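Local atomic coordinates of amino acid adenylation domain-containing protein (PDB entry 6ULY), a protein that probably selects an alpha-keto acid and activates it as an acyl adenylate for nonribosomal depsipeptide synthesis. Residues A[26-31]-A[209-214]; A[42-47]-A[80-85]; A[195-200]-A[234-239]. All coordinates share one frame; numbering follows the deposited sequence.

Contact 1 of 3, residues A[26-31]-A[209-214]; sequences AKTTNG and FTQEDV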
ATOM      1  N   ALA A  26      -7.188 -41.433   6.812  1.00 41.41           N
ATOM      2  CA  ALA A  26      -7.607 -42.147   8.009  1.00 46.29           C
ATOM      3  C   ALA A  26      -7.610 -43.659   7.818  1.00 50.61           C
ATOM      4  O   ALA A  26      -7.707 -44.391   8.807  1.00 48.84           O
ATOM      5  CB  ALA A  26      -9.001 -41.671   8.433  1.00 43.38           C
ATOM      6  N   LYS A  27      -7.509 -44.143   6.576  1.00 55.02           N
ATOM      7  CA  LYS A  27      -7.429 -45.576   6.325  1.00 50.71           C
ATOM      8  C   LYS A  27      -6.013 -46.114   6.474  1.00 51.44           C
ATOM      9  O   LYS A  27      -5.838 -47.329   6.613  1.00 59.71           O
ATOM     10  CB  LYS A  27      -7.954 -45.898   4.922  1.00 50.63           C
ATOM     11  CG  LYS A  27      -9.415 -45.529   4.718  1.00 55.07           C
ATOM     12  CD  LYS A  27      -9.879 -45.780   3.291  1.00 56.25           C
ATOM     13  CE  LYS A  27     -11.330 -45.360   3.109  1.00 62.62           C
ATOM     14  NZ  LYS A  27     -11.771 -45.427   1.683  1.00 73.53           N
ATOM     15  N   THR A  28      -5.005 -45.244   6.443  1.00 53.24           N
ATOM     16  CA  THR A  28      -3.634 -45.661   6.680  1.00 49.43           C
ATOM     17  C   THR A  28      -3.392 -45.798   8.179  1.00 48.46           C
ATOM     18  O   THR A  28      -4.264 -45.521   9.008  1.00 52.89           O
ATOM     19  CB  THR A  28      -2.644 -44.659   6.081  1.00 52.95           C
ATOM     20  OG1 THR A  28      -2.605 -43.477   6.893  1.00 48.79           O
ATOM     21  CG2 THR A  28      -3.037 -44.286   4.651  1.00 50.60           C
ATOM     22  N   THR A  29      -2.184 -46.230   8.533  1.00 44.50           N
ATOM     23  CA  THR A  29      -1.743 -46.240   9.919  1.00 51.61           C
ATOM     24  C   THR A  29      -0.858 -45.046  10.247  1.00 51.13           C
ATOM     25  O   THR A  29      -0.389 -44.929  11.382  1.00 51.07           O
ATOM     26  CB  THR A  29      -1.002 -47.547  10.232  1.00 48.23           C
ATOM     27  OG1 THR A  29       0.139 -47.682   9.373  1.00 51.38           O
ATOM     28  CG2 THR A  29      -1.926 -48.737  10.029  1.00 47.29           C
ATOM     29  N   ASN A  30      -0.635 -44.153   9.288  1.00 53.32           N
ATOM     30  CA  ASN A  30       0.208 -42.993   9.506  1.00 47.14           C
ATOM     31  C   ASN A  30      -0.599 -41.871  10.149  1.00 43.34           C
ATOM     32  O   ASN A  30      -1.812 -41.968  10.346  1.00 43.75           O
ATOM     33  CB  ASN A  30       0.830 -42.544   8.189  1.00 48.38           C
ATOM     34  CG  ASN A  30       1.745 -43.592   7.601  1.00 52.38           C
ATOM     35  OD1 ASN A  30       2.306 -44.416   8.325  1.00 51.83           O
ATOM     36  ND2 ASN A  30       1.900 -43.571   6.282  1.00 50.85           N
ATOM     37  N   GLY A  31       0.092 -40.788  10.485  1.00 51.64           N
ATOM     38  CA  GLY A  31      -0.559 -39.619  11.034  1.00 45.24           C
ATOM     39  C   GLY A  31       0.422 -38.547  11.445  1.00 37.25           C
ATOM     40  O   GLY A  31       1.510 -38.428  10.871  1.00 38.99           O
ATOM     41  N   PHE A 209       6.500 -37.241  -4.281  1.00 46.84           N
ATOM     42  CA  PHE A 209       6.132 -37.529  -2.905  1.00 47.41           C
ATOM     43  C   PHE A 209       5.299 -38.804  -2.845  1.00 53.76           C
ATOM     44  O   PHE A 209       4.556 -39.132  -3.773  1.00 53.72           O
ATOM     45  CB  PHE A 209       5.352 -36.361  -2.301  1.00 41.51           C
ATOM     46  CG  PHE A 209       6.182 -35.121  -2.076  1.00 48.29           C
ATOM     47  CD1 PHE A 209       7.535 -35.207  -1.792  1.00 46.31           C
ATOM     48  CD2 PHE A 209       5.598 -33.866  -2.148  1.00 46.50           C
ATOM     49  CE1 PHE A 209       8.287 -34.067  -1.583  1.00 43.09           C
ATOM     50  CE2 PHE A 209       6.345 -32.726  -1.944  1.00 36.01           C
ATOM     51  CZ  PHE A 209       7.690 -32.827  -1.660  1.00 44.72           C
ATOM     52  N   THR A 210       5.433 -39.528  -1.734  1.00 50.36           N
ATOM     53  CA  THR A 210       4.784 -40.818  -1.568  1.00 49.85           C
ATOM     54  C   THR A 210       4.332 -40.985  -0.125  1.00 47.49           C
ATOM     55  O   THR A 210       4.707 -40.214   0.765  1.00 47.12           O
ATOM     56  CB  THR A 210       5.721 -41.968  -1.949  1.00 46.00           C
ATOM     57  OG1 THR A 210       6.917 -41.879  -1.166  1.00 50.92           O
ATOM     58  CG2 THR A 210       6.079 -41.908  -3.426  1.00 50.46           C
ATOM     59  N   GLN A 211       3.522 -42.023   0.101  1.00 45.76           N
ATOM     60  CA  GLN A 211       3.031 -42.327   1.438  1.00 48.29           C
ATOM     61  C   GLN A 211       4.147 -42.749   2.384  1.00 47.51           C
ATOM     62  O   GLN A 211       3.933 -42.769   3.601  1.00 44.01           O
ATOM     63  CB  GLN A 211       1.972 -43.430   1.372  1.00 52.47           C
ATOM     64  CG  GLN A 211       1.335 -43.760   2.715  1.00 53.25           C
ATOM     65  CD  GLN A 211       0.229 -44.793   2.609  1.00 53.37           C
ATOM     66  OE1 GLN A 211       0.187 -45.753   3.378  1.00 56.69           O
ATOM     67  NE2 GLN A 211      -0.681 -44.594   1.664  1.00 50.96           N
ATOM     68  N   GLU A 212       5.324 -43.085   1.859  1.00 48.33           N
ATOM     69  CA  GLU A 212       6.446 -43.504   2.686  1.00 49.30           C
ATOM     70  C   GLU A 212       7.307 -42.341   3.155  1.00 54.21           C
ATOM     71  O   GLU A 212       8.222 -42.554   3.957  1.00 51.49           O
ATOM     72  CB  GLU A 212       7.317 -44.508   1.924  1.00 57.18           C
ATOM     73  CG  GLU A 212       6.980 -45.962   2.244  1.00 70.23           C
ATOM     74  CD  GLU A 212       5.505 -46.271   2.062  1.00 70.07           C
ATOM     75  OE1 GLU A 212       4.984 -46.044   0.950  1.00 67.71           O
ATOM     76  OE2 GLU A 212       4.866 -46.729   3.036  1.00 71.31           O
ATOM     77  N   ASP A 213       7.040 -41.126   2.683  1.00 51.75           N
ATOM     78  CA  ASP A 213       7.776 -39.966   3.162  1.00 55.51           C
ATOM     79  C   ASP A 213       7.590 -39.803   4.668  1.00 44.97           C
ATOM     80  O   ASP A 213       6.558 -40.171   5.234  1.00 45.67           O
ATOM     81  CB  ASP A 213       7.306 -38.694   2.443  1.00 48.91           C
ATOM     82  CG  ASP A 213       7.627 -38.700   0.955  1.00 52.85           C
ATOM     83  OD1 ASP A 213       8.546 -39.436   0.541  1.00 57.24           O
ATOM     84  OD2 ASP A 213       6.963 -37.951   0.198  1.00 53.91           O
ATOM     85  N   VAL A 214       8.608 -39.247   5.318  1.00 46.47           N
ATOM     86  CA  VAL A 214       8.515 -38.790   6.701  1.00 47.61           C
ATOM     87  C   VAL A 214       8.754 -37.283   6.694  1.00 44.39           C
ATOM     88  O   VAL A 214       9.844 -36.824   6.327  1.00 40.28           O
ATOM     89  CB  VAL A 214       9.517 -39.511   7.617  1.00 45.76           C
ATOM     90  CG1 VAL A 214       9.385 -39.001   9.044  1.00 49.34           C
ATOM     91  CG2 VAL A 214       9.300 -41.029   7.564  1.00 41.83           C
TER
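Asn30 and Gln211 form the closer half of this contact. The amide of Asn30 sets its ND2 against the root of Gln211, 3.6 Å from Gln211 CG and 3.5 Å from Gln211 O. The two side-chain amides stand almost perpendicular, their planes 88° apart. ND2 gives a hydrogen bond to the carbonyl of Gly238, which sets the turn of the Asn30 amide where it lies against Gln211.

Farther out the packing is looser. Gln211 has its CG anti to the backbone N (chi1 -176°) and stays extended beyond it, so that its end reaches Thr28, which comes to meet it from the opposite direction. The methyl CG2 of Thr28 lies 3.8 Å from Gln211 OE1 and equally far from NE2, a van der Waals touch on the amide end. None of the three touching residues is fully buried, and only about 120 Å² is covered in all.

Each loop is held by its own bonds. Thr28 OG1 accepts from Asn30 N at 3.2 Å, an ST turn, while also bonding to the carbonyl of Ala25. Across the contact, Thr210 to Asp213 is a type I beta turn, where Thr210 N reaches Asp213 OD2 at 2.9 Å from above the carboxylate plane.

The contact joins two surface loops, each leading from a helix into a strand of the same mixed sheet. One runs from helix 18-26 into strand 31-35, the other from helix 193-207 into strand 214-217, and Tyr46 of helix 46-62 packs against both Thr28 and Asn30.

Contact 2 of 3, residues A[42-47]-A[80-85]; sequences LTQSYA and AMVTAF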
ATOM      1  N   LEU A  42       3.629 -35.929  21.126  1.00 59.08           N
ATOM      2  CA  LEU A  42       2.200 -36.216  21.148  1.00 55.63           C
ATOM      3  C   LEU A  42       1.797 -36.711  19.766  1.00 56.49           C
ATOM      4  O   LEU A  42       1.965 -35.992  18.775  1.00 55.50           O
ATOM      5  CB  LEU A  42       1.402 -34.972  21.545  1.00 60.23           C
ATOM      6  CG  LEU A  42      -0.072 -35.164  21.909  1.00 61.74           C
ATOM      7  CD1 LEU A  42      -0.546 -34.017  22.788  1.00 69.90           C
ATOM      8  CD2 LEU A  42      -0.951 -35.269  20.671  1.00 64.03           C
ATOM      9  N   THR A  43       1.282 -37.936  19.697  1.00 52.55           N
ATOM     10  CA  THR A  43       0.902 -38.546  18.431  1.00 49.38           C
ATOM     11  C   THR A  43      -0.593 -38.385  18.192  1.00 49.82           C
ATOM     12  O   THR A  43      -1.390 -38.297  19.130  1.00 44.50           O
ATOM     13  CB  THR A  43       1.259 -40.034  18.392  1.00 54.31           C
ATOM     14  OG1 THR A  43       0.559 -40.723  19.436  1.00 49.72           O
ATOM     15  CG2 THR A  43       2.757 -40.231  18.546  1.00 47.83           C
ATOM     16  N   GLN A  44      -0.960 -38.349  16.909  1.00 54.35           N
ATOM     17  CA  GLN A  44      -2.357 -38.227  16.500  1.00 51.62           C
ATOM     18  C   GLN A  44      -2.453 -38.834  15.105  1.00 51.75           C
ATOM     19  O   GLN A  44      -2.164 -38.158  14.114  1.00 49.37           O
ATOM     20  CB  GLN A  44      -2.817 -36.777  16.507  1.00 45.99           C
ATOM     21  CG  GLN A  44      -4.294 -36.576  16.173  1.00 45.78           C
ATOM     22  CD  GLN A  44      -4.616 -35.131  15.808  1.00 49.85           C
ATOM     23  OE1 GLN A  44      -3.827 -34.462  15.147  1.00 46.58           O
ATOM     24  NE2 GLN A  44      -5.776 -34.646  16.245  1.00 44.10           N
ATOM     25  N   SER A  45      -2.841 -40.105  15.041  1.00 44.26           N
ATOM     26  CA  SER A  45      -2.994 -40.760  13.753  1.00 47.81           C
ATOM     27  C   SER A  45      -4.009 -40.009  12.898  1.00 41.17           C
ATOM     28  O   SER A  45      -4.842 -39.245  13.396  1.00 40.19           O
ATOM     29  CB  SER A  45      -3.446 -42.207  13.936  1.00 45.01           C
ATOM     30  OG  SER A  45      -4.770 -42.258  14.438  1.00 46.41           O
ATOM     31  N   TYR A  46      -3.940 -40.239  11.585  1.00 39.37           N
ATOM     32  CA  TYR A  46      -4.946 -39.659  10.702  1.00 40.85           C
ATOM     33  C   TYR A  46      -6.342 -40.138  11.076  1.00 41.91           C
ATOM     34  O   TYR A  46      -7.319 -39.397  10.905  1.00 46.84           O
ATOM     35  CB  TYR A  46      -4.622 -39.991   9.247  1.00 40.41           C
ATOM     36  CG  TYR A  46      -3.405 -39.253   8.724  1.00 43.45           C
ATOM     37  CD1 TYR A  46      -3.259 -37.880   8.918  1.00 43.54           C
ATOM     38  CD2 TYR A  46      -2.398 -39.929   8.050  1.00 39.15           C
ATOM     39  CE1 TYR A  46      -2.148 -37.203   8.448  1.00 40.23           C
ATOM     40  CE2 TYR A  46      -1.283 -39.264   7.581  1.00 45.57           C
ATOM     41  CZ  TYR A  46      -1.165 -37.898   7.780  1.00 44.80           C
ATOM     42  OH  TYR A  46      -0.060 -37.225   7.315  1.00 42.03           O
ATOM     43  N   ALA A  47      -6.453 -41.361  11.604  1.00 47.26           N
ATOM     44  CA  ALA A  47      -7.733 -41.837  12.119  1.00 44.75           C
ATOM     45  C   ALA A  47      -8.140 -41.064  13.366  1.00 38.30           C
ATOM     46  O   ALA A  47      -9.306 -40.682  13.514  1.00 45.55           O
ATOM     47  CB  ALA A  47      -7.651 -43.337  12.422  1.00 47.47           C
ATOM     48  N   ALA A  80      -3.937 -28.307  18.284  1.00 39.84           N
ATOM     49  CA  ALA A  80      -5.258 -27.694  18.274  1.00 40.42           C
ATOM     50  C   ALA A  80      -5.587 -27.090  16.911  1.00 45.99           C
ATOM     51  O   ALA A  80      -6.742 -27.135  16.472  1.00 42.78           O
ATOM     52  CB  ALA A  80      -5.345 -26.631  19.369  1.00 39.32           C
ATOM     53  N   MET A  81      -4.590 -26.521  16.223  1.00 44.17           N
ATOM     54  CA  MET A  81      -4.861 -25.845  14.955  1.00 44.87           C
ATOM     55  C   MET A  81      -5.155 -26.847  13.846  1.00 45.07           C
ATOM     56  O   MET A  81      -6.119 -26.683  13.087  1.00 38.55           O
ATOM     57  CB  MET A  81      -3.682 -24.955  14.564  1.00 50.01           C
ATOM     58  CG  MET A  81      -3.810 -24.347  13.166  1.00 51.91           C
ATOM     59  SD  MET A  81      -2.867 -22.820  12.972  1.00 50.33           S
ATOM     60  CE  MET A  81      -1.266 -23.307  13.607  1.00 73.30           C
ATOM     61  N   VAL A  82      -4.313 -27.877  13.717  1.00 39.23           N
ATOM     62  CA  VAL A  82      -4.570 -28.948  12.757  1.00 42.99           C
ATOM     63  C   VAL A  82      -5.960 -29.530  12.976  1.00 42.77           C
ATOM     64  O   VAL A  82      -6.723 -29.750  12.028  1.00 44.03           O
ATOM     65  CB  VAL A  82      -3.486 -30.036  12.870  1.00 44.53           C
ATOM     66  CG1 VAL A  82      -3.907 -31.289  12.118  1.00 45.29           C
ATOM     67  CG2 VAL A  82      -2.154 -29.527  12.350  1.00 41.07           C
ATOM     68  N   THR A  83      -6.306 -29.798  14.235  1.00 40.34           N
ATOM     69  CA  THR A  83      -7.613 -30.374  14.535  1.00 44.64           C
ATOM     70  C   THR A  83      -8.728 -29.393  14.213  1.00 39.82           C
ATOM     71  O   THR A  83      -9.762 -29.777  13.652  1.00 39.84           O
ATOM     72  CB  THR A  83      -7.679 -30.790  16.009  1.00 42.44           C
ATOM     73  OG1 THR A  83      -6.648 -31.742  16.281  1.00 39.91           O
ATOM     74  CG2 THR A  83      -9.030 -31.404  16.350  1.00 35.09           C
ATOM     75  N   ALA A  84      -8.539 -28.124  14.575  1.00 44.47           N
ATOM     76  CA  ALA A  84      -9.545 -27.110  14.285  1.00 40.25           C
ATOM     77  C   ALA A  84      -9.730 -26.931  12.784  1.00 39.36           C
ATOM     78  O   ALA A  84     -10.850 -26.704  12.312  1.00 36.94           O
ATOM     79  CB  ALA A  84      -9.148 -25.787  14.938  1.00 39.80           C
ATOM     80  N   PHE A  85      -8.641 -27.019  12.020  1.00 38.84           N
ATOM     81  CA  PHE A  85      -8.737 -26.873  10.573  1.00 39.79           C
ATOM     82  C   PHE A  85      -9.620 -27.955   9.970  1.00 42.44           C
ATOM     83  O   PHE A  85     -10.464 -27.677   9.110  1.00 38.60           O
ATOM     84  CB  PHE A  85      -7.343 -26.922   9.956  1.00 38.23           C
ATOM     85  CG  PHE A  85      -7.343 -26.935   8.457  1.00 43.43           C
ATOM     86  CD1 PHE A  85      -7.376 -25.749   7.741  1.00 39.75           C
ATOM     87  CD2 PHE A  85      -7.297 -28.133   7.761  1.00 42.67           C
ATOM     88  CE1 PHE A  85      -7.371 -25.759   6.359  1.00 39.71           C
ATOM     89  CE2 PHE A  85      -7.292 -28.148   6.378  1.00 44.76           C
ATOM     90  CZ  PHE A  85      -7.331 -26.957   5.677  1.00 36.66           C
TER
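Gln44 and Thr83 meet at an oblique angle, the glutamine reaching out from its strand to the side of a helix. With CG anti to the backbone N (chi1 -176°) and the rest of the chain extended, the Gln44 amide is carried across to Thr83, whose OG1 accepts from NE2 at 3.0 Å. The bond is nearly straight, 161° at the hydrogen, and OG1 sits close to the plane of the amide, only 10° out of it.

Thr83 offers its hydroxyl from a position beside its own backbone N, where OG1 also bonds to the carbonyl of His79 one helical turn back. Three hydrogen bonds hold the Gln44 amide: besides Thr83 OG1, NE2 has a second acceptor in Asp52 OD2, and OE1 is bonded to the hydroxyl of Tyr34. This polar group is buried, and these bonds satisfy it and hold the amide against flipping.

In the fold, the contact links the outermost strand of one mixed sheet to a helix that follows a strand of another. Gln44 belongs to strand 41-45 of the nine-stranded sheet, just before Ser45 caps helix 46-62; Thr83 lies on helix 78-91, which follows strand 70-74 of the seven-stranded sheet.

Next to the polar link, Val82 points toward the strand, and its CG1 methyl comes to 4.4 Å from Gln44 OE1. The same valine packs on Leu49 and Tyr34.

Contact 3 of 3, residues A[195-200]-A[234-239]; sequences SVLANV and NVYTGC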
ATOM      1  N   SER A 195      -8.414 -25.419  -6.135  1.00 39.51           N
ATOM      2  CA  SER A 195      -7.141 -24.726  -6.322  1.00 40.43           C
ATOM      3  C   SER A 195      -6.066 -25.295  -5.407  1.00 39.32           C
ATOM      4  O   SER A 195      -4.919 -25.486  -5.831  1.00 40.70           O
ATOM      5  CB  SER A 195      -7.315 -23.224  -6.089  1.00 35.88           C
ATOM      6  OG  SER A 195      -7.912 -22.942  -4.834  1.00 39.88           O
ATOM      7  N   VAL A 196      -6.412 -25.583  -4.153  1.00 40.01           N
ATOM      8  CA  VAL A 196      -5.438 -26.164  -3.235  1.00 38.37           C
ATOM      9  C   VAL A 196      -5.025 -27.552  -3.711  1.00 35.79           C
ATOM     10  O   VAL A 196      -3.833 -27.844  -3.862  1.00 36.05           O
ATOM     11  CB  VAL A 196      -6.009 -26.196  -1.807  1.00 38.68           C
ATOM     12  CG1 VAL A 196      -5.083 -26.946  -0.881  1.00 44.83           C
ATOM     13  CG2 VAL A 196      -6.241 -24.767  -1.309  1.00 39.48           C
ATOM     14  N   LEU A 197      -6.004 -28.419  -3.984  1.00 36.48           N
ATOM     15  CA  LEU A 197      -5.678 -29.781  -4.391  1.00 38.99           C
ATOM     16  C   LEU A 197      -4.897 -29.811  -5.693  1.00 39.30           C
ATOM     17  O   LEU A 197      -4.076 -30.712  -5.903  1.00 44.95           O
ATOM     18  CB  LEU A 197      -6.952 -30.609  -4.530  1.00 43.63           C
ATOM     19  CG  LEU A 197      -7.581 -31.075  -3.218  1.00 39.07           C
ATOM     20  CD1 LEU A 197      -8.924 -31.729  -3.490  1.00 44.18           C
ATOM     21  CD2 LEU A 197      -6.655 -32.030  -2.493  1.00 41.52           C
ATOM     22  N   ALA A 198      -5.138 -28.844  -6.581  1.00 38.93           N
ATOM     23  CA  ALA A 198      -4.376 -28.778  -7.821  1.00 42.01           C
ATOM     24  C   ALA A 198      -2.902 -28.521  -7.538  1.00 38.25           C
ATOM     25  O   ALA A 198      -2.025 -29.105  -8.185  1.00 35.55           O
ATOM     26  CB  ALA A 198      -4.943 -27.687  -8.730  1.00 43.07           C
ATOM     27  N   ASN A 199      -2.611 -27.638  -6.582  1.00 40.39           N
ATOM     28  CA  ASN A 199      -1.226 -27.431  -6.176  1.00 41.81           C
ATOM     29  C   ASN A 199      -0.669 -28.671  -5.491  1.00 37.18           C
ATOM     30  O   ASN A 199       0.469 -29.077  -5.752  1.00 37.91           O
ATOM     31  CB  ASN A 199      -1.126 -26.222  -5.248  1.00 43.73           C
ATOM     32  CG  ASN A 199       0.302 -25.907  -4.864  1.00 37.75           C
ATOM     33  OD1 ASN A 199       0.922 -26.630  -4.086  1.00 44.20           O
ATOM     34  ND2 ASN A 199       0.833 -24.826  -5.411  1.00 34.73           N
ATOM     35  N   VAL A 200      -1.460 -29.290  -4.614  1.00 33.01           N
ATOM     36  CA  VAL A 200      -1.009 -30.502  -3.940  1.00 37.99           C
ATOM     37  C   VAL A 200      -0.658 -31.572  -4.966  1.00 45.61           C
ATOM     38  O   VAL A 200       0.422 -32.173  -4.921  1.00 43.01           O
ATOM     39  CB  VAL A 200      -2.085 -30.995  -2.957  1.00 38.05           C
ATOM     40  CG1 VAL A 200      -1.857 -32.451  -2.609  1.00 40.40           C
ATOM     41  CG2 VAL A 200      -2.090 -30.135  -1.698  1.00 38.44           C
ATOM     42  N   ASN A 234       0.980 -33.783   2.806  1.00 40.74           N
ATOM     43  CA  ASN A 234       1.246 -34.961   3.623  1.00 36.55           C
ATOM     44  C   ASN A 234      -0.020 -35.783   3.833  1.00 38.12           C
ATOM     45  O   ASN A 234      -0.002 -37.010   3.697  1.00 41.66           O
ATOM     46  CB  ASN A 234       1.847 -34.540   4.965  1.00 38.61           C
ATOM     47  CG  ASN A 234       3.233 -33.951   4.825  1.00 39.11           C
ATOM     48  OD1 ASN A 234       4.004 -34.339   3.946  1.00 42.07           O
ATOM     49  ND2 ASN A 234       3.559 -33.002   5.694  1.00 42.87           N
ATOM     50  N   VAL A 235      -1.132 -35.125   4.172  1.00 37.85           N
ATOM     51  CA  VAL A 235      -2.390 -35.847   4.346  1.00 38.52           C
ATOM     52  C   VAL A 235      -2.828 -36.477   3.028  1.00 42.60           C
ATOM     53  O   VAL A 235      -3.337 -37.605   3.002  1.00 39.55           O
ATOM     54  CB  VAL A 235      -3.476 -34.912   4.912  1.00 35.72           C
ATOM     55  CG1 VAL A 235      -4.736 -35.700   5.252  1.00 43.14           C
ATOM     56  CG2 VAL A 235      -2.968 -34.185   6.147  1.00 41.43           C
ATOM     57  N   TYR A 236      -2.631 -35.764   1.913  1.00 40.82           N
ATOM     58  CA  TYR A 236      -3.030 -36.290   0.610  1.00 39.54           C
ATOM     59  C   TYR A 236      -2.249 -37.551   0.258  1.00 43.05           C
ATOM     60  O   TYR A 236      -2.816 -38.522  -0.260  1.00 43.55           O
ATOM     61  CB  TYR A 236      -2.826 -35.228  -0.471  1.00 42.82           C
ATOM     62  CG  TYR A 236      -3.207 -35.701  -1.857  1.00 44.80           C
ATOM     63  CD1 TYR A 236      -2.257 -36.249  -2.713  1.00 41.14           C
ATOM     64  CD2 TYR A 236      -4.519 -35.602  -2.309  1.00 45.17           C
ATOM     65  CE1 TYR A 236      -2.604 -36.685  -3.985  1.00 40.84           C
ATOM     66  CE2 TYR A 236      -4.875 -36.031  -3.578  1.00 45.98           C
ATOM     67  CZ  TYR A 236      -3.915 -36.571  -4.411  1.00 44.27           C
ATOM     68  OH  TYR A 236      -4.270 -36.999  -5.671  1.00 46.56           O
ATOM     69  N   THR A 237      -0.937 -37.540   0.491  1.00 40.76           N
ATOM     70  CA  THR A 237      -0.144 -38.750   0.335  1.00 46.24           C
ATOM     71  C   THR A 237      -0.335 -39.720   1.493  1.00 39.23           C
ATOM     72  O   THR A 237       0.104 -40.869   1.394  1.00 48.01           O
ATOM     73  CB  THR A 237       1.343 -38.406   0.204  1.00 41.23           C
ATOM     74  OG1 THR A 237       1.815 -37.809   1.420  1.00 44.94           O
ATOM     75  CG2 THR A 237       1.570 -37.445  -0.968  1.00 41.57           C
ATOM     76  N   GLY A 238      -0.983 -39.291   2.573  1.00 44.36           N
ATOM     77  CA  GLY A 238      -1.148 -40.140   3.737  1.00 39.60           C
ATOM     78  C   GLY A 238       0.142 -40.504   4.439  1.00 47.12           C
ATOM     79  O   GLY A 238       0.166 -41.476   5.200  1.00 48.53           O
ATOM     80  N   CYS A 239       1.215 -39.750   4.209  1.00 43.91           N
ATOM     81  CA  CYS A 239       2.515 -40.057   4.787  1.00 43.61           C
ATOM     82  C   CYS A 239       2.600 -39.543   6.222  1.00 47.41           C
ATOM     83  O   CYS A 239       1.723 -38.826   6.716  1.00 46.57           O
ATOM     84  CB  CYS A 239       3.639 -39.455   3.937  1.00 45.35           C
ATOM     85  SG  CYS A 239       3.987 -37.694   4.227  1.00 42.18           S
TER
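Tyr236 reaches from the last turn of helix 224-237 to Leu197 and Val200 of helix 193-207, a helix-to-helix contact that lies beside a Schellman motif. The two helices belong to the AMP-binding region, and the side chain of Val200 is about 11 Å from the bound keto acyl adenylate.

Following the second segment from its start, Asn234 turns away from the other helix; its side chain bonds to Lys267 instead, while its carbonyl takes part in closing the helix. Val235 packs on Val21 and Ala25 of helix 18-26, so this part of the helix has a different neighbour on that flank.

Tyr236 then carries the whole contact across to helix 193-207. CG stands anti to the backbone N (chi1 179°), which throws the ring out toward that helix. The closest approach of the two segments is at the tyrosine's root, where the CG1 methyl of Val200 lies 3.6 Å from both CB and CG of Tyr236. Leu197, crossing the tyrosine at about a right angle, brings CD2 to 4.2 Å from Tyr236 CD2. Leu197 also rests on Leu18 and Val21, so helix 18-26 borders both segments.

Past Thr237 the helix ends. Gly238, with positive phi (65°), is the C-prime residue: its N makes a weak bond to Val235 O, and Cys239 N bonds back to Asn234 O at 3.0 Å.

In the fold
The three contacts lie on the same side of the chain's centre, with contact centres 12 to 16 Å apart. Along the chain, contact 2 opens and closes within the span of contact 1 and is complete before contact 3 begins, whereas contacts 1 and 3 interleave. They converge where helix 224-237 ends and strand 240-243 starts. There Cys239 CB packs on Gln211 O and Asp213 O of contact 1, and Cys239 O probably bonds the hydroxyl of Tyr46 from contact 2. At this point in the adenylation domain, strands 41-45, 31-35 and 240-243 of the nine-stranded sheet meet helix 46-62 and the end of helix 224-237.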